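Local atomic coordinates of immunoreactive 84kD antigen PG93 (Porphyromonas gingivalis, PDB entry 5M11), a protein that serves as an essential surface component of the type IX secretion system of this oral bacterium and binds metal ions. Residues A[328-333]-A[341-346]; A[361-366]-A[401-406]; A[371-376]-A[388-393]. All blocks are in the same frame, centred on the assembly; numbering follows the deposited sequence.

How the contacts relate
From the N terminus, strand 325-329 is met first: contact 1 closes the loop 330-342, which carries the zinc ligand His340, and pairs this strand with 343-347. The chain then runs through strand 352-356 into helix 357-364, where contact 2 opens. Before it closes, the hairpin 373-378/386-390 is formed, so contact 3 falls wholly within the span of contact 2, while contact 1 precedes both in series. Contacts 1 and 3 belong to successive four-stranded sheets that pack directly together, as where Ala329 CB meets Ala373 O. Contact 2 brings the helix to an outer strand of contact 3's sheet, and Arg406 reaches back to Asn393 O, probably as a hydrogen bond.

Contact 1: A[328-333]-A[341-346]; sequences AASGLW and AGMVKL
With chi1 at 66°, Ser330 places OG between its backbone N and carbonyl carbon, and the hydroxyl comes to lie beside CB of Met343, while also making a weak hydrogen bond to Asp313 OD1. Met343 sets CG anti to its N (chi1 175°) and then folds twice, which leads the sulfur away from Ser330 toward strand 352-356. Two residues on, Lys345 is bent only at chi3 (-68°); this turn carries its end past the end of the partner strand, NZ coming 4.1 Å from Ser330 CB.

Beneath these side chains the backbones pair antiparallel. Ala328 and Lys345 form a hydrogen-bonded pair, Ala328 N giving to Lys345 O at 2.8 Å and Lys345 N returning to Ala328 O at 2.9 Å. Ala329 and Val344 follow as a non-hydrogen-bonded pair. Beyond the end of the first strand, Ser330 N still reaches Met343 O at 3.3 Å, carrying the pairing one step into the loop.

Ala328 suits its place because its methyl is short enough to lie beside Lys345, the two CB atoms 4.3 Å apart, while Phe316 packs on it and makes a cation-pi contact with the lysine. A long, flexible lysine can run past the alanine to acceptors outside the pair: NZ makes a salt bridge with Asp313 and a hydrogen bond with Asp315 O. On the other face Ala329 and Val344 are apolar and meet Ile376 of the next sheet. The pair forms the two central strands of a four-stranded antiparallel beta-propeller blade, and the joining loop supplies a ligand of the zinc site of Asp315 and His340, next to Ser330.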
loop_
_atom_site.group_PDB
_atom_site.type_symbol
_atom_site.label_atom_id
_atom_site.label_comp_id
_atom_site.label_asym_id
_atom_site.label_seq_id
_atom_site.Cartn_x
_atom_site.Cartn_y
_atom_site.Cartn_z
ATOM N N ALA A 328 2.202 -13.539 -0.166
ATOM C CA ALA A 328 1.899 -12.436 -1.069
ATOM C C ALA A 328 2.842 -12.375 -2.269
ATOM O O ALA A 328 4.046 -12.638 -2.148
ATOM C CB ALA A 328 1.951 -11.131 -0.315
ATOM N N ALA A 329 2.261 -12.018 -3.427
ATOM C CA ALA A 329 2.918 -11.846 -4.725
ATOM C C ALA A 329 2.778 -10.401 -5.136
ATOM O O ALA A 329 1.671 -9.856 -5.112
ATOM C CB ALA A 329 2.291 -12.767 -5.770
ATOM N N SER A 330 3.882 -9.766 -5.483
ATOM C CA SER A 330 3.831 -8.356 -5.817
ATOM C C SER A 330 3.608 -8.111 -7.313
ATOM O O SER A 330 2.770 -7.273 -7.645
ATOM C CB SER A 330 5.094 -7.651 -5.329
ATOM O OG SER A 330 6.260 -8.078 -6.007
ATOM N N GLY A 331 4.359 -8.838 -8.167
ATOM C CA GLY A 331 4.402 -8.759 -9.633
ATOM C C GLY A 331 3.120 -8.378 -10.338
ATOM O O GLY A 331 2.042 -8.804 -9.928
ATOM N N LEU A 332 3.238 -7.580 -11.408
ATOM C CA LEU A 332 2.110 -7.035 -12.171
ATOM C C LEU A 332 1.601 -7.926 -13.336
ATOM O O LEU A 332 2.331 -8.775 -13.863
ATOM C CB LEU A 332 2.505 -5.656 -12.726
ATOM C CG LEU A 332 2.006 -4.432 -11.943
ATOM C CD1 LEU A 332 2.648 -4.330 -10.552
ATOM C CD2 LEU A 332 2.283 -3.157 -12.710
ATOM N N TRP A 333 0.320 -7.701 -13.720
ATOM C CA TRP A 333 -0.381 -8.368 -14.828
ATOM C C TRP A 333 -0.860 -7.320 -15.846
ATOM O O TRP A 333 -1.158 -6.171 -15.494
ATOM C CB TRP A 333 -1.576 -9.232 -14.322
ATOM C CG TRP A 333 -2.450 -9.861 -15.390
ATOM C CD1 TRP A 333 -2.302 -11.099 -15.948
ATOM C CD2 TRP A 333 -3.615 -9.279 -16.011
ATOM N NE1 TRP A 333 -3.283 -11.316 -16.891
ATOM C CE2 TRP A 333 -4.101 -10.214 -16.951
ATOM C CE3 TRP A 333 -4.275 -8.038 -15.889
ATOM C CZ2 TRP A 333 -5.228 -9.957 -17.752
ATOM C CZ3 TRP A 333 -5.386 -7.783 -16.686
ATOM C CH2 TRP A 333 -5.853 -8.733 -17.602
ATOM N N ALA A 341 9.997 -6.499 -11.091
ATOM C CA ALA A 341 10.876 -7.397 -10.340
ATOM C C ALA A 341 10.076 -8.381 -9.458
ATOM O O ALA A 341 9.167 -7.969 -8.729
ATOM C CB ALA A 341 11.834 -6.585 -9.488
ATOM N N GLY A 342 10.383 -9.674 -9.608
ATOM C CA GLY A 342 9.742 -10.754 -8.868
ATOM C C GLY A 342 9.964 -10.592 -7.382
ATOM O O GLY A 342 11.064 -10.193 -6.959
ATOM N N MET A 343 8.894 -10.830 -6.586
ATOM C CA MET A 343 8.926 -10.683 -5.137
ATOM C C MET A 343 7.833 -11.536 -4.477
ATOM O O MET A 343 6.642 -11.434 -4.805
ATOM C CB MET A 343 8.798 -9.192 -4.745
ATOM C CG MET A 343 8.703 -8.915 -3.260
ATOM S SD MET A 343 10.254 -9.014 -2.338
ATOM C CE MET A 343 11.113 -7.533 -2.934
ATOM N N VAL A 344 8.259 -12.390 -3.548
ATOM C CA VAL A 344 7.360 -13.237 -2.779
ATOM C C VAL A 344 7.563 -12.824 -1.313
ATOM O O VAL A 344 8.699 -12.714 -0.842
ATOM C CB VAL A 344 7.566 -14.755 -3.047
ATOM C CG1 VAL A 344 6.597 -15.592 -2.231
ATOM C CG2 VAL A 344 7.414 -15.087 -4.527
ATOM N N LYS A 345 6.468 -12.528 -0.620
ATOM C CA LYS A 345 6.547 -12.093 0.758
ATOM C C LYS A 345 5.745 -13.010 1.650
ATOM O O LYS A 345 4.580 -13.287 1.356
ATOM C CB LYS A 345 6.043 -10.665 0.877
ATOM C CG LYS A 345 6.995 -9.653 0.299
ATOM C CD LYS A 345 6.325 -8.344 -0.032
ATOM C CE LYS A 345 5.347 -8.465 -1.168
ATOM N NZ LYS A 345 4.568 -7.230 -1.287
ATOM N N LEU A 346 6.372 -13.487 2.741
ATOM C CA LEU A 346 5.740 -14.345 3.741
ATOM C C LEU A 346 5.820 -13.671 5.090
ATOM O O LEU A 346 6.909 -13.220 5.476
ATOM C CB LEU A 346 6.369 -15.743 3.822
ATOM C CG LEU A 346 6.681 -16.547 2.557
ATOM C CD1 LEU A 346 6.847 -17.987 2.920
ATOM C CD2 LEU A 346 5.594 -16.449 1.486
#

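Contact 2: A[361-366]-A[401-406]; sequences QEQLGG and GKAIAR
Leu364 sets its two methyls on strand 402-407, while Gln363, one residue earlier in the helix, lays its amide by Lys402 and Ala403. The leucine's two methyls divide the work. CD1 lies 3.9 Å from Ala403 CB and equally far from Arg406 CB, whereas CD2 sits on the peptide groups, 3.3 Å from Ala403 O and 3.5 Å from Ala405 N. Its CG is anti to the carbonyl carbon (chi1 -77°), which swings both methyls out from the helix end. The small methyl of Ala403 leaves room for the leucine to lie over the strand. Arg406 passes the leucine at about a right angle; its aliphatic CB makes the contact, and the guanidinium goes elsewhere, NH1 bonding to Asn393 O.

Gln363 and Lys402 also cross at about a right angle. The extended glutamine chain brings OE1 to 3.3 Å from Lys402 CG, against the methylene part of a lysine whose amino end leads away from the helix. No hydrogen bond links the two segments; Gln363 NE2 has a weak one to Thr359 O, within its own helix.

Where the helix stops, Gly365 N still bonds to Gln361 O at 2.8 Å, and the glycine takes up a positive phi (69°) that a residue without a side chain accepts readily. On the strand, Ile404 and Ala405 both face Glu397 in a classic beta bulge, beside the leucine's landing place. Helix 357-364, which follows strand 352-356, thus packs on 402-407, an edge strand of the next sheet, and Phe396 of strand 394-399 packs against both Leu364 and Arg406.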
loop_
_atom_site.group_PDB
_atom_site.type_symbol
_atom_site.label_atom_id
_atom_site.label_comp_id
_atom_site.label_asym_id
_atom_site.label_seq_id
_atom_site.Cartn_x
_atom_site.Cartn_y
_atom_site.Cartn_z
ATOM N N GLN A 361 17.074 -15.904 -8.449
ATOM C CA GLN A 361 17.958 -16.115 -9.596
ATOM C C GLN A 361 19.294 -16.754 -9.181
ATOM O O GLN A 361 19.827 -17.547 -9.952
ATOM C CB GLN A 361 18.214 -14.799 -10.330
ATOM C CG GLN A 361 17.150 -14.437 -11.363
ATOM C CD GLN A 361 17.369 -13.053 -11.938
ATOM O OE1 GLN A 361 16.445 -12.250 -12.010
ATOM N NE2 GLN A 361 18.598 -12.724 -12.349
ATOM N N GLU A 362 19.821 -16.411 -7.973
ATOM C CA GLU A 362 21.077 -16.941 -7.409
ATOM C C GLU A 362 20.901 -18.371 -6.916
ATOM O O GLU A 362 21.791 -19.196 -7.118
ATOM C CB GLU A 362 21.578 -16.072 -6.237
ATOM C CG GLU A 362 22.208 -14.747 -6.641
ATOM C CD GLU A 362 22.403 -13.714 -5.542
ATOM O OE1 GLU A 362 21.775 -13.835 -4.463
ATOM O OE2 GLU A 362 23.161 -12.747 -5.787
ATOM N N GLN A 363 19.765 -18.645 -6.236
ATOM C CA GLN A 363 19.405 -19.940 -5.655
ATOM C C GLN A 363 19.160 -20.992 -6.729
ATOM O O GLN A 363 19.466 -22.167 -6.513
ATOM C CB GLN A 363 18.161 -19.806 -4.770
ATOM C CG GLN A 363 18.446 -19.205 -3.405
ATOM C CD GLN A 363 17.199 -18.754 -2.694
ATOM O OE1 GLN A 363 16.996 -19.031 -1.511
ATOM N NE2 GLN A 363 16.344 -18.021 -3.386
ATOM N N LEU A 364 18.599 -20.584 -7.877
ATOM C CA LEU A 364 18.325 -21.520 -8.960
ATOM C C LEU A 364 19.415 -21.490 -10.016
ATOM O O LEU A 364 19.696 -22.530 -10.627
ATOM C CB LEU A 364 16.962 -21.265 -9.594
ATOM C CG LEU A 364 15.796 -21.784 -8.782
ATOM C CD1 LEU A 364 14.487 -21.211 -9.269
ATOM C CD2 LEU A 364 15.760 -23.275 -8.785
ATOM N N GLY A 365 20.008 -20.309 -10.223
ATOM C CA GLY A 365 21.078 -20.082 -11.185
ATOM C C GLY A 365 20.650 -20.180 -12.637
ATOM O O GLY A 365 19.708 -20.911 -12.984
ATOM N N GLY A 366 21.364 -19.455 -13.486
ATOM C CA GLY A 366 21.109 -19.491 -14.916
ATOM C C GLY A 366 20.350 -18.321 -15.490
ATOM O O GLY A 366 20.124 -17.313 -14.817
ATOM N N GLY A 401 12.476 -22.526 2.752
ATOM C CA GLY A 401 13.075 -21.193 2.680
ATOM C C GLY A 401 14.016 -20.889 1.533
ATOM O O GLY A 401 14.808 -19.939 1.626
ATOM N N LYS A 402 13.921 -21.671 0.440
ATOM C CA LYS A 402 14.747 -21.519 -0.763
ATOM C C LYS A 402 13.965 -21.956 -1.998
ATOM O O LYS A 402 13.040 -22.761 -1.869
ATOM C CB LYS A 402 16.046 -22.354 -0.644
ATOM C CG LYS A 402 17.116 -21.799 0.300
ATOM C CD LYS A 402 18.298 -22.738 0.446
ATOM C CE LYS A 402 19.251 -22.287 1.530
ATOM N NZ LYS A 402 20.488 -23.115 1.557
ATOM N N ALA A 403 14.330 -21.444 -3.191
ATOM C CA ALA A 403 13.660 -21.844 -4.434
ATOM C C ALA A 403 14.352 -23.068 -4.968
ATOM O O ALA A 403 15.472 -22.972 -5.474
ATOM C CB ALA A 403 13.689 -20.716 -5.455
ATOM N N ILE A 404 13.718 -24.232 -4.835
ATOM C CA ILE A 404 14.345 -25.489 -5.260
ATOM C C ILE A 404 14.181 -25.788 -6.788
ATOM O O ILE A 404 15.003 -26.551 -7.301
ATOM C CB ILE A 404 13.890 -26.698 -4.394
ATOM C CG1 ILE A 404 12.370 -26.931 -4.443
ATOM C CG2 ILE A 404 14.380 -26.565 -2.953
ATOM C CD1 ILE A 404 11.962 -28.417 -4.251
ATOM N N ALA A 405 13.168 -25.218 -7.521
ATOM C CA ALA A 405 13.025 -25.526 -8.959
ATOM C C ALA A 405 12.286 -24.470 -9.772
ATOM O O ALA A 405 11.366 -23.844 -9.259
ATOM C CB ALA A 405 12.309 -26.864 -9.142
ATOM N N ARG A 406 12.649 -24.345 -11.077
ATOM C CA ARG A 406 11.968 -23.526 -12.096
ATOM C C ARG A 406 11.491 -24.441 -13.254
ATOM O O ARG A 406 12.298 -25.104 -13.916
ATOM C CB ARG A 406 12.817 -22.354 -12.635
ATOM C CG ARG A 406 12.069 -21.577 -13.719
ATOM C CD ARG A 406 12.872 -20.487 -14.377
ATOM N NE ARG A 406 13.645 -20.974 -15.523
ATOM C CZ ARG A 406 13.295 -20.820 -16.797
ATOM N NH1 ARG A 406 12.169 -20.189 -17.115
ATOM N NH2 ARG A 406 14.069 -21.289 -17.765
#

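Contact 3: A[371-376]-A[388-393]; sequences NDAIDI and VGTWGN
Ile374 crosses over to Gly389 and Trp391. CB stands 4.2 Å from Gly389 O. From there chi1 of 47° puts CG1 between the backbone N and the carbonyl carbon, where it lies 3.4 Å from Gly389 O and 3.9 Å from Trp391 N. The terminal CD1 ends against the indole, 3.4 Å from Trp391 CE3 and close to Trp391 CB as well, while the other branch, CG2, turns to Gly331 O, in the loop that follows strand 325-329 of the preceding blade. A branched, apolar chain fills this buried corner.

The backbone is irregular here, consistent with the way Ile374 comes over its partner strand. Ile374 and Asp375 both face Gly389, forming a classic beta bulge: Gly389 O accepts a hydrogen bond from Ile374 N at 2.9 Å, in the carbonyl plane, and only a weak one from Asp375 N at 3.3 Å. The bulge lies in the hairpin of strands 373-378 and 386-390, the first two strands of a four-stranded antiparallel propeller blade. Lacking a side chain, Gly389 adds nothing to the face on which Asp375 starts. Around the bulge Ala373 CB meets Val388 CG1 at 3.8 Å, and Ile376 lies side by side with Val388, small and branched apolar groups suited to the buried face.

Trp391 N bonds to Asp372 O at 2.8 Å in a nearly straight line (169°), and Trp391 is the centre of an inverse gamma turn, where the chain turns a corner. Its ring meets Trp333 with planes about 55° apart. Asp372 OD1 accepts a hydrogen bond from the backbone N of zinc ligand His340, and Asp375 OD1 lies close to a carboxylate oxygen of Glu318, two like charges that may well raise the affinity for a proton or cation.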
loop_
_atom_site.group_PDB
_atom_site.type_symbol
_atom_site.label_atom_id
_atom_site.label_comp_id
_atom_site.label_asym_id
_atom_site.label_seq_id
_atom_site.Cartn_x
_atom_site.Cartn_y
_atom_site.Cartn_z
ATOM N N ASN A 371 10.550 -12.373 -12.845
ATOM C CA ASN A 371 9.742 -11.166 -12.889
ATOM C C ASN A 371 8.270 -11.527 -12.896
ATOM O O ASN A 371 7.890 -12.628 -13.310
ATOM C CB ASN A 371 10.069 -10.320 -14.138
ATOM C CG ASN A 371 11.403 -9.607 -14.152
ATOM O OD1 ASN A 371 11.872 -9.038 -13.156
ATOM N ND2 ASN A 371 11.993 -9.539 -15.328
ATOM N N ASP A 372 7.448 -10.563 -12.465
ATOM C CA ASP A 372 5.996 -10.580 -12.431
ATOM C C ASP A 372 5.458 -11.858 -11.815
ATOM O O ASP A 372 4.744 -12.617 -12.478
ATOM C CB ASP A 372 5.394 -10.353 -13.834
ATOM C CG ASP A 372 6.141 -9.344 -14.683
ATOM O OD1 ASP A 372 6.097 -8.136 -14.348
ATOM O OD2 ASP A 372 6.776 -9.764 -15.680
ATOM N N ALA A 373 5.804 -12.093 -10.538
ATOM C CA ALA A 373 5.255 -13.192 -9.748
ATOM C C ALA A 373 3.810 -12.796 -9.433
ATOM O O ALA A 373 3.593 -11.768 -8.794
ATOM C CB ALA A 373 6.081 -13.392 -8.485
ATOM N N ILE A 374 2.826 -13.524 -9.972
ATOM C CA ILE A 374 1.430 -13.089 -9.850
ATOM C C ILE A 374 0.468 -14.053 -9.093
ATOM O O ILE A 374 -0.680 -13.647 -8.838
ATOM C CB ILE A 374 0.854 -12.780 -11.255
ATOM C CG1 ILE A 374 1.178 -13.899 -12.253
ATOM C CG2 ILE A 374 1.335 -11.426 -11.753
ATOM C CD1 ILE A 374 0.158 -14.122 -13.147
ATOM N N ASP A 375 0.889 -15.294 -8.761
ATOM C CA ASP A 375 0.020 -16.207 -8.008
ATOM C C ASP A 375 0.828 -17.166 -7.119
ATOM O O ASP A 375 1.947 -17.567 -7.448
ATOM C CB ASP A 375 -0.953 -16.998 -8.919
ATOM C CG ASP A 375 -2.352 -17.276 -8.341
ATOM O OD1 ASP A 375 -2.519 -17.218 -7.092
ATOM O OD2 ASP A 375 -3.267 -17.586 -9.130
ATOM N N ILE A 376 0.240 -17.492 -5.965
ATOM C CA ILE A 376 0.779 -18.401 -4.964
ATOM C C ILE A 376 -0.169 -19.583 -4.811
ATOM O O ILE A 376 -1.389 -19.444 -5.006
ATOM C CB ILE A 376 1.002 -17.697 -3.589
ATOM C CG1 ILE A 376 1.492 -16.215 -3.728
ATOM C CG2 ILE A 376 1.932 -18.523 -2.671
ATOM C CD1 ILE A 376 2.983 -15.984 -4.145
ATOM N N VAL A 388 4.894 -20.847 -7.079
ATOM C CA VAL A 388 4.686 -19.472 -7.541
ATOM C C VAL A 388 4.611 -19.436 -9.077
ATOM O O VAL A 388 5.482 -19.964 -9.762
ATOM C CB VAL A 388 5.747 -18.478 -6.997
ATOM C CG1 VAL A 388 5.472 -17.051 -7.479
ATOM C CG2 VAL A 388 5.803 -18.520 -5.473
ATOM N N GLY A 389 3.570 -18.792 -9.586
ATOM C CA GLY A 389 3.362 -18.617 -11.013
ATOM C C GLY A 389 3.768 -17.230 -11.441
ATOM O O GLY A 389 3.214 -16.240 -10.945
ATOM N N THR A 390 4.779 -17.152 -12.324
ATOM C CA THR A 390 5.258 -15.894 -12.885
ATOM C C THR A 390 4.658 -15.701 -14.272
ATOM O O THR A 390 4.553 -16.658 -15.052
ATOM C CB THR A 390 6.784 -15.821 -12.935
ATOM O OG1 THR A 390 7.275 -16.917 -13.698
ATOM C CG2 THR A 390 7.425 -15.779 -11.549
ATOM N N TRP A 391 4.253 -14.467 -14.578
ATOM C CA TRP A 391 3.671 -14.175 -15.874
ATOM C C TRP A 391 4.800 -13.889 -16.885
ATOM O O TRP A 391 5.251 -12.748 -17.035
ATOM C CB TRP A 391 2.653 -13.034 -15.760
ATOM C CG TRP A 391 1.642 -13.029 -16.861
ATOM C CD1 TRP A 391 1.537 -12.116 -17.867
ATOM C CD2 TRP A 391 0.595 -13.988 -17.073
ATOM N NE1 TRP A 391 0.495 -12.447 -18.697
ATOM C CE2 TRP A 391 -0.101 -13.595 -18.234
ATOM C CE3 TRP A 391 0.206 -15.175 -16.421
ATOM C CZ2 TRP A 391 -1.170 -14.343 -18.754
ATOM C CZ3 TRP A 391 -0.846 -15.914 -16.942
ATOM C CH2 TRP A 391 -1.515 -15.503 -18.099
ATOM N N GLY A 392 5.284 -14.967 -17.506
ATOM C CA GLY A 392 6.365 -14.929 -18.480
ATOM C C GLY A 392 7.567 -15.806 -18.179
ATOM O O GLY A 392 8.216 -16.269 -19.115
ATOM N N ASN A 393 7.880 -16.062 -16.891
ATOM C CA ASN A 393 9.072 -16.842 -16.511
ATOM C C ASN A 393 8.820 -18.305 -16.009
ATOM O O ASN A 393 9.782 -19.000 -15.652
ATOM C CB ASN A 393 9.882 -16.082 -15.462
ATOM C CG ASN A 393 10.696 -14.957 -16.044
ATOM O OD1 ASN A 393 11.695 -15.174 -16.755
ATOM N ND2 ASN A 393 10.280 -13.728 -15.745
#